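Local coordinates for SPbeta prophage-derived uncharacterized protein YonK (Bacillus subtilis, PDB 2H4O) that is of unknown function, a small prophage-encoded protein that assembles into an octamer, at residues E21-E24 against A29-T32. Numbering follows the deposited sequence.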
ATOM      1  N   GLU A  21     -12.128   2.883  27.318  1.00 66.27           N
ATOM      2  CA  GLU A  21     -12.438   1.625  26.650  1.00 66.20           C
ATOM      3  C   GLU A  21     -12.919   1.782  25.197  1.00 64.30           C
ATOM      4  O   GLU A  21     -13.594   2.734  24.830  1.00 62.61           O
ATOM      5  CB  GLU A  21     -13.507   0.866  27.430  1.00 67.32           C
ATOM      6  CG  GLU A  21     -13.192   0.689  28.905  1.00 70.53           C
ATOM      7  CD  GLU A  21     -14.252  -0.115  29.637  1.00 71.83           C
ATOM      8  OE1 GLU A  21     -15.460   0.174  29.453  1.00 71.38           O
ATOM      9  OE2 GLU A  21     -13.873  -1.030  30.403  1.00 73.01           O
ATOM     10  N   VAL A  22     -12.546   0.831  24.362  1.00 63.70           N
ATOM     11  CA  VAL A  22     -12.981   0.830  22.976  1.00 62.77           C
ATOM     12  C   VAL A  22     -13.846  -0.416  22.815  1.00 61.83           C
ATOM     13  O   VAL A  22     -13.466  -1.524  23.227  1.00 59.91           O
ATOM     14  CB  VAL A  22     -11.792   0.735  21.971  1.00 61.27           C
ATOM     15  CG1 VAL A  22     -12.316   0.809  20.548  1.00 60.11           C
ATOM     16  CG2 VAL A  22     -10.778   1.837  22.250  1.00 62.08           C
ATOM     17  N   THR A  23     -15.006  -0.231  22.203  1.00 61.86           N
ATOM     18  CA  THR A  23     -15.908  -1.336  22.005  1.00 63.03           C
ATOM     19  C   THR A  23     -16.503  -1.416  20.590  1.00 63.54           C
ATOM     20  O   THR A  23     -17.186  -0.495  20.150  1.00 62.47           O
ATOM     21  CB  THR A  23     -17.024  -1.288  23.084  1.00 62.90           C
ATOM     22  OG1 THR A  23     -18.062  -2.221  22.764  1.00 62.01           O
ATOM     23  CG2 THR A  23     -17.595   0.098  23.204  1.00 62.39           C
ATOM     24  N   GLU A  24     -16.227  -2.518  19.880  1.00 65.44           N
ATOM     25  CA  GLU A  24     -16.759  -2.704  18.533  1.00 67.91           C
ATOM     26  C   GLU A  24     -17.946  -3.650  18.486  1.00 69.25           C
ATOM     27  O   GLU A  24     -17.997  -4.643  19.189  1.00 67.87           O
ATOM     28  CB  GLU A  24     -15.682  -3.204  17.540  1.00 68.46           C
ATOM     29  CG  GLU A  24     -15.049  -4.557  17.850  1.00 70.20           C
ATOM     30  CD  GLU A  24     -14.062  -5.032  16.776  1.00 70.78           C
ATOM     31  OE1 GLU A  24     -13.187  -5.868  17.066  1.00 72.62           O
ATOM     32  OE2 GLU A  24     -14.155  -4.590  15.629  1.00 71.42           O
ATOM     33  N   ALA A  29     -21.297 -10.513  18.301  1.00 76.42           N
ATOM     34  CA  ALA A  29     -21.297  -9.937  19.635  1.00 74.00           C
ATOM     35  C   ALA A  29     -20.897  -8.462  19.688  1.00 71.80           C
ATOM     36  O   ALA A  29     -20.775  -7.787  18.666  1.00 70.53           O
ATOM     37  CB  ALA A  29     -20.369 -10.751  20.528  1.00 74.62           C
ATOM     38  N   GLU A  30     -20.714  -7.989  20.916  1.00 69.96           N
ATOM     39  CA  GLU A  30     -20.288  -6.631  21.213  1.00 67.73           C
ATOM     40  C   GLU A  30     -19.103  -6.739  22.174  1.00 66.61           C
ATOM     41  O   GLU A  30     -19.281  -6.805  23.389  1.00 66.53           O
ATOM     42  CB  GLU A  30     -21.411  -5.835  21.868  1.00 67.78           C
ATOM     43  CG  GLU A  30     -21.135  -4.349  21.949  1.00 68.92           C
ATOM     44  CD  GLU A  30     -21.900  -3.645  23.060  1.00 69.32           C
ATOM     45  OE1 GLU A  30     -21.539  -3.833  24.253  1.00 69.31           O
ATOM     46  OE2 GLU A  30     -22.856  -2.909  22.745  1.00 68.10           O
ATOM     47  N   TYR A  31     -17.899  -6.764  21.603  1.00 65.89           N
ATOM     48  CA  TYR A  31     -16.642  -6.870  22.341  1.00 64.71           C
ATOM     49  C   TYR A  31     -16.175  -5.545  22.943  1.00 63.07           C
ATOM     50  O   TYR A  31     -16.374  -4.493  22.367  1.00 63.04           O
ATOM     51  CB  TYR A  31     -15.556  -7.412  21.417  1.00 65.86           C
ATOM     52  CG  TYR A  31     -15.923  -8.734  20.790  1.00 68.11           C
ATOM     53  CD1 TYR A  31     -15.736  -9.944  21.466  1.00 68.40           C
ATOM     54  CD2 TYR A  31     -16.527  -8.773  19.542  1.00 70.07           C
ATOM     55  CE1 TYR A  31     -16.155 -11.161  20.913  1.00 69.32           C
ATOM     56  CE2 TYR A  31     -16.945  -9.983  18.976  1.00 71.20           C
ATOM     57  CZ  TYR A  31     -16.758 -11.170  19.666  1.00 70.15           C
ATOM     58  OH  TYR A  31     -17.182 -12.341  19.084  1.00 70.70           O
ATOM     59  N   THR A  32     -15.559  -5.607  24.115  1.00 60.29           N
ATOM     60  CA  THR A  32     -15.079  -4.416  24.787  1.00 57.95           C
ATOM     61  C   THR A  32     -13.648  -4.628  25.196  1.00 57.84           C
ATOM     62  O   THR A  32     -13.327  -5.580  25.889  1.00 58.70           O
ATOM     63  CB  THR A  32     -15.889  -4.117  26.028  1.00 56.93           C
ATOM     64  OG1 THR A  32     -17.210  -3.739  25.644  1.00 54.51           O
ATOM     65  CG2 THR A  32     -15.243  -3.015  26.836  1.00 56.01           C
TER
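The carbonyl oxygen of Tyr-31 takes two donors from the facing strand. Thr-23 OG1 gives it a hydrogen bond of 2.9 Å, reaching it from above the carbonyl plane, 41° out of it, and Glu-24 N adds a weak, bent one of 3.2 Å to the same Tyr-31 O. The hydroxyl gets there because Thr-23 turns OG1 opposite its own backbone N (chi1 169°), which swings it toward the neighbouring strand. In return Tyr-31 N makes a weak bond to Glu-24 O, at an N-H...O angle of 127°. The segments lie in the antiparallel beta hairpin of strands 21-25 and 30-34, where the axes of 21-24 and 30-32 approach to 4.8 Å, and strand 14-16 continues the sheet beyond 21-25, with Phe-14 touching Thr-23. On one face the side chains of Thr-23 and Thr-32 cross at a slant, Thr-32 OG1 lying 3.5 Å from Thr-23 CB, while the CG methylene of Glu-30 passes 3.8 Å from Thr-23 OG1. Farther along, the methyl CG2 of Thr-32 comes 4.1 Å from Glu-21 OE1; the other carboxylate oxygen of Glu-21 forms a salt bridge with Lys-60 of a second subunit, which also packs its Val-59 on Tyr-31. Glu-24 points to the same face as Tyr-31, and its OE1 is hydrogen-bonded by Tyr-33 OH and by Ser-3 of a third subunit.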